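Local atomic coordinates of TetR family Transcriptional regulator (Streptococcus agalactiae 2603V/R, PDB entry 3KKC), a protein that probably binds DNA as a transcriptional regulator of the TetR family. Residues T34-D37 against V38-L41; S51-S55 against K56-L60. One frame throughout, in Å; residues are numbered along the deposited sequence.

Overall arrangement
Both interactions lie in the N-terminal, probably DNA-binding, region of the chain and are local contacts at the starts of helices. Interaction 1 comes first, in helix 35-42, the leading helix of the predicted helix-turn-helix motif. Interaction 2 follows, covering the loop after helix 46-49 and the first turn of helix 57-71. Their centres are about 12 Å apart and their nearest atoms about 4 Å, without touching. Both pack on helix 4-24: Val38 and Tyr53 each touch its Ile17, and Leu59 of helix 57-71 touches its Phe21. Helix 57-71 then runs on to His70, which binds nickel with His86 and His90.

Interaction 1 (T34-D37 against V38-L41); sequences TVQD and VIGL
With chi1 at 168°, Val35 swings CG1 opposite its own amide nitrogen, while Ile39, one helical turn on, keeps CG1 beside its own N (chi1 -59°); the two side chains cross at a slant, and Val35 CG1 lies 3.8 Å from Ile39 CD1. They belong to helix 35-42, the first helix of the predicted helix-turn-helix motif of this TetR-type protein. Ile39 CD1 also meets Gln36 NE2, at 3.1 Å; the Gln36 chain bends at chi2 and lies alongside Ile39, both pointing the same way. The main-chain bonds Ile39 N to Val35 O and Gly40 N to Gln36 O, each 3.1 Å, hold the turn. Val38 is buried against Ile17 of helix 4-24; Val35 touches Phe49 and Gln36 touches Arg46, both of helix 46-49. At the helix start Thr34 fills the N-cap position, yet its side chain does no capping. It turns instead to Asp37, whose carboxylate takes both Thr34 donors: OD2 receives a weak bond from Thr34 N at 3.2 Å, and OD1, met from well above the carboxylate plane, receives Thr34 OG1 at 2.6 Å.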
loop_
_atom_site.group_PDB
_atom_site.type_symbol
_atom_site.label_atom_id
_atom_site.label_comp_id
_atom_site.label_asym_id
_atom_site.label_seq_id
_atom_site.Cartn_x
_atom_site.Cartn_y
_atom_site.Cartn_z
ATOM N N THR A 34 21.940 3.396 9.834
ATOM C CA THR A 34 23.186 3.893 9.244
ATOM C C THR A 34 24.365 2.974 9.563
ATOM O O THR A 34 24.410 2.384 10.635
ATOM C CB THR A 34 23.539 5.295 9.785
ATOM O OG1 THR A 34 23.466 5.282 11.220
ATOM C CG2 THR A 34 22.588 6.351 9.232
ATOM N N VAL A 35 25.326 2.879 8.645
ATOM C CA VAL A 35 26.482 1.988 8.808
ATOM C C VAL A 35 27.121 2.008 10.206
ATOM O O VAL A 35 27.641 0.992 10.670
ATOM C CB VAL A 35 27.573 2.248 7.739
ATOM C CG1 VAL A 35 28.854 1.523 8.106
ATOM C CG2 VAL A 35 27.090 1.799 6.372
ATOM N N GLN A 36 27.074 3.152 10.880
ATOM C CA GLN A 36 27.622 3.239 12.228
ATOM C C GLN A 36 26.784 2.453 13.226
ATOM O O GLN A 36 27.317 1.922 14.208
ATOM C CB GLN A 36 27.781 4.692 12.684
ATOM C CG GLN A 36 28.762 5.507 11.838
ATOM C CD GLN A 36 30.147 4.885 11.773
ATOM O OE1 GLN A 36 30.950 5.229 10.901
ATOM N NE2 GLN A 36 30.432 3.964 12.698
ATOM N N ASP A 37 25.479 2.383 12.980
ATOM C CA ASP A 37 24.616 1.520 13.777
ATOM C C ASP A 37 25.119 0.088 13.641
ATOM O O ASP A 37 25.310 -0.615 14.634
ATOM C CB ASP A 37 23.155 1.584 13.312
ATOM C CG ASP A 37 22.609 2.999 13.267
ATOM O OD1 ASP A 37 23.397 3.947 13.455
ATOM O OD2 ASP A 37 21.388 3.155 13.023
ATOM N N VAL A 38 25.347 -0.316 12.395
ATOM C CA VAL A 38 25.706 -1.682 12.069
ATOM C C VAL A 38 26.997 -2.120 12.739
ATOM O O VAL A 38 27.120 -3.265 13.170
ATOM C CB VAL A 38 25.811 -1.883 10.561
ATOM C CG1 VAL A 38 26.313 -3.284 10.262
ATOM C CG2 VAL A 38 24.452 -1.671 9.930
ATOM N N ILE A 39 27.956 -1.205 12.837
ATOM C CA ILE A 39 29.213 -1.482 13.535
ATOM C C ILE A 39 29.011 -1.594 15.044
ATOM O O ILE A 39 29.466 -2.552 15.664
ATOM C CB ILE A 39 30.227 -0.374 13.265
ATOM C CG1 ILE A 39 30.486 -0.256 11.760
ATOM C CG2 ILE A 39 31.518 -0.587 14.091
ATOM C CD1 ILE A 39 30.773 1.166 11.313
ATOM N N GLY A 40 28.330 -0.601 15.615
ATOM C CA GLY A 40 28.062 -0.524 17.042
ATOM C C GLY A 40 27.567 -1.824 17.639
ATOM O O GLY A 40 27.663 -2.042 18.851
ATOM N N LEU A 41 27.032 -2.691 16.785
ATOM C CA LEU A 41 26.682 -4.040 17.203
ATOM C C LEU A 41 27.740 -5.052 16.780
ATOM O O LEU A 41 28.184 -5.860 17.593
ATOM C CB LEU A 41 25.321 -4.457 16.649
ATOM C CG LEU A 41 24.101 -3.822 17.305
ATOM C CD1 LEU A 41 22.837 -4.516 16.795
ATOM C CD2 LEU A 41 24.217 -3.916 18.821
#

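Interaction 2 (S51-S55 against K56-L60)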
loop_
_atom_site.group_PDB
_atom_site.type_symbol
_atom_site.label_atom_id
_atom_site.label_comp_id
_atom_site.label_asym_id
_atom_site.label_seq_id
_atom_site.Cartn_x
_atom_site.Cartn_y
_atom_site.Cartn_z
ATOM N N SER A 51 35.307 -3.833 3.566
ATOM C CA SER A 51 36.070 -4.871 2.874
ATOM C C SER A 51 35.200 -6.090 2.557
ATOM O O SER A 51 35.652 -7.037 1.906
ATOM C CB SER A 51 37.235 -5.332 3.734
ATOM O OG SER A 51 36.814 -6.415 4.542
ATOM N N HIS A 52 33.962 -6.072 3.046
ATOM C CA HIS A 52 33.006 -7.148 2.791
ATOM C C HIS A 52 31.769 -6.664 2.044
ATOM O O HIS A 52 31.147 -7.429 1.301
ATOM C CB HIS A 52 32.562 -7.789 4.100
ATOM C CG HIS A 52 33.597 -8.667 4.721
ATOM N ND1 HIS A 52 34.070 -8.468 5.999
ATOM C CD2 HIS A 52 34.256 -9.746 4.236
ATOM C CE1 HIS A 52 34.972 -9.392 6.279
ATOM N NE2 HIS A 52 35.101 -10.179 5.226
ATOM N N TYR A 53 31.417 -5.396 2.254
ATOM C CA TYR A 53 30.183 -4.829 1.731
ATOM C C TYR A 53 30.414 -3.455 1.154
ATOM O O TYR A 53 30.658 -2.505 1.893
ATOM C CB TYR A 53 29.143 -4.730 2.842
ATOM C CG TYR A 53 28.800 -6.075 3.432
ATOM C CD1 TYR A 53 28.227 -7.072 2.643
ATOM C CD2 TYR A 53 29.061 -6.358 4.769
ATOM C CE1 TYR A 53 27.929 -8.297 3.169
ATOM C CE2 TYR A 53 28.760 -7.583 5.304
ATOM C CZ TYR A 53 28.197 -8.544 4.500
ATOM O OH TYR A 53 27.895 -9.766 5.030
ATOM N N GLU A 54 30.329 -3.354 -0.168
ATOM C CA GLU A 54 30.461 -2.080 -0.868
ATOM C C GLU A 54 29.687 -0.937 -0.196
ATOM O O GLU A 54 30.103 0.217 -0.261
ATOM C CB GLU A 54 29.997 -2.242 -2.317
ATOM C CG GLU A 54 29.952 -0.944 -3.121
ATOM C CD GLU A 54 28.884 -0.974 -4.218
ATOM O OE1 GLU A 54 27.976 -1.842 -4.148
ATOM O OE2 GLU A 54 28.951 -0.124 -5.143
ATOM N N SER A 55 28.564 -1.262 0.440
ATOM C CA SER A 55 27.706 -0.263 1.062
ATOM C C SER A 55 26.544 -0.941 1.754
ATOM O O SER A 55 26.370 -2.151 1.635
ATOM C CB SER A 55 27.123 0.646 -0.001
ATOM O OG SER A 55 26.248 -0.100 -0.820
ATOM N N LYS A 56 25.723 -0.164 2.451
ATOM C CA LYS A 56 24.567 -0.752 3.111
ATOM C C LYS A 56 23.675 -1.437 2.083
ATOM O O LYS A 56 22.973 -2.385 2.405
ATOM C CB LYS A 56 23.762 0.298 3.875
ATOM C CG LYS A 56 22.975 1.218 2.973
ATOM C CD LYS A 56 22.147 2.207 3.771
ATOM C CE LYS A 56 21.712 1.615 5.100
ATOM N NZ LYS A 56 20.529 2.368 5.608
ATOM N N GLU A 57 23.709 -0.967 0.840
ATOM C CA GLU A 57 22.716 -1.422 -0.135
ATOM C C GLU A 57 22.881 -2.891 -0.491
ATOM O O GLU A 57 21.894 -3.589 -0.759
ATOM C CB GLU A 57 22.694 -0.547 -1.390
ATOM C CG GLU A 57 21.291 -0.087 -1.767
ATOM C CD GLU A 57 21.156 1.437 -1.850
ATOM O OE1 GLU A 57 22.091 2.100 -2.363
ATOM O OE2 GLU A 57 20.107 1.972 -1.412
ATOM N N VAL A 58 24.115 -3.374 -0.475
ATOM C CA VAL A 58 24.323 -4.783 -0.786
ATOM C C VAL A 58 24.006 -5.750 0.368
ATOM O O VAL A 58 23.975 -6.953 0.155
ATOM C CB VAL A 58 25.711 -5.066 -1.399
ATOM C CG1 VAL A 58 25.929 -4.154 -2.608
ATOM C CG2 VAL A 58 26.799 -4.885 -0.367
ATOM N N LEU A 59 23.752 -5.230 1.569
ATOM C CA LEU A 59 23.274 -6.078 2.666
ATOM C C LEU A 59 21.810 -6.371 2.457
ATOM O O LEU A 59 21.357 -7.498 2.643
ATOM C CB LEU A 59 23.420 -5.410 4.033
ATOM C CG LEU A 59 24.808 -5.253 4.629
ATOM C CD1 LEU A 59 25.395 -3.974 4.095
ATOM C CD2 LEU A 59 24.716 -5.212 6.142
ATOM N N LEU A 60 21.062 -5.339 2.097
ATOM C CA LEU A 60 19.651 -5.509 1.827
ATOM C C LEU A 60 19.492 -6.511 0.693
ATOM O O LEU A 60 18.688 -7.453 0.774
ATOM C CB LEU A 60 19.024 -4.186 1.437
ATOM C CG LEU A 60 17.529 -4.366 1.458
ATOM C CD1 LEU A 60 17.154 -4.854 2.828
ATOM C CD2 LEU A 60 16.850 -3.067 1.146
#
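Ser55 meets the start of helix 57-71 with two acceptors. Its OG, placed between the backbone N and the carbonyl carbon (chi1 66°), takes the amide of Glu57, N to OG 3.2 Å, a capping bond bent to 141° at the hydrogen. Its carbonyl O receives a weak bond from Val58 N at 3.3 Å, and Leu59 N is satisfied by Lys56 O at 3.1 Å; the amides of Glu57, Val58 and Leu59 thus have acceptors within the turn. The ammonium of Lys56 is held from outside, by the carbonyls of Ile33 and Tyr30, and also makes a cation-pi contact with the Tyr30 ring; Glu57 OE2 has a weak bond with the hydroxyl of the same tyrosine. This capped start of helix 57-71 comes shortly after the predicted helix-turn-helix motif, which ends at Tyr53; the Tyr53 side chain packs against it. Leu59 CG sits over one face of the Tyr53 ring, 4.3 Å from its centroid and 11° off the normal, a CH-pi contact, while His52 CB lies off-centre over the opposite face. Val58 CG2 comes in at the ring edge, 4.0 Å from Tyr53 CD1. Lys14 and Ile17 of helix 4-24 touch Tyr53 as well. Glu54 crosses Val58 at about a right angle, its OE1 3.5 Å from Val58 CG1.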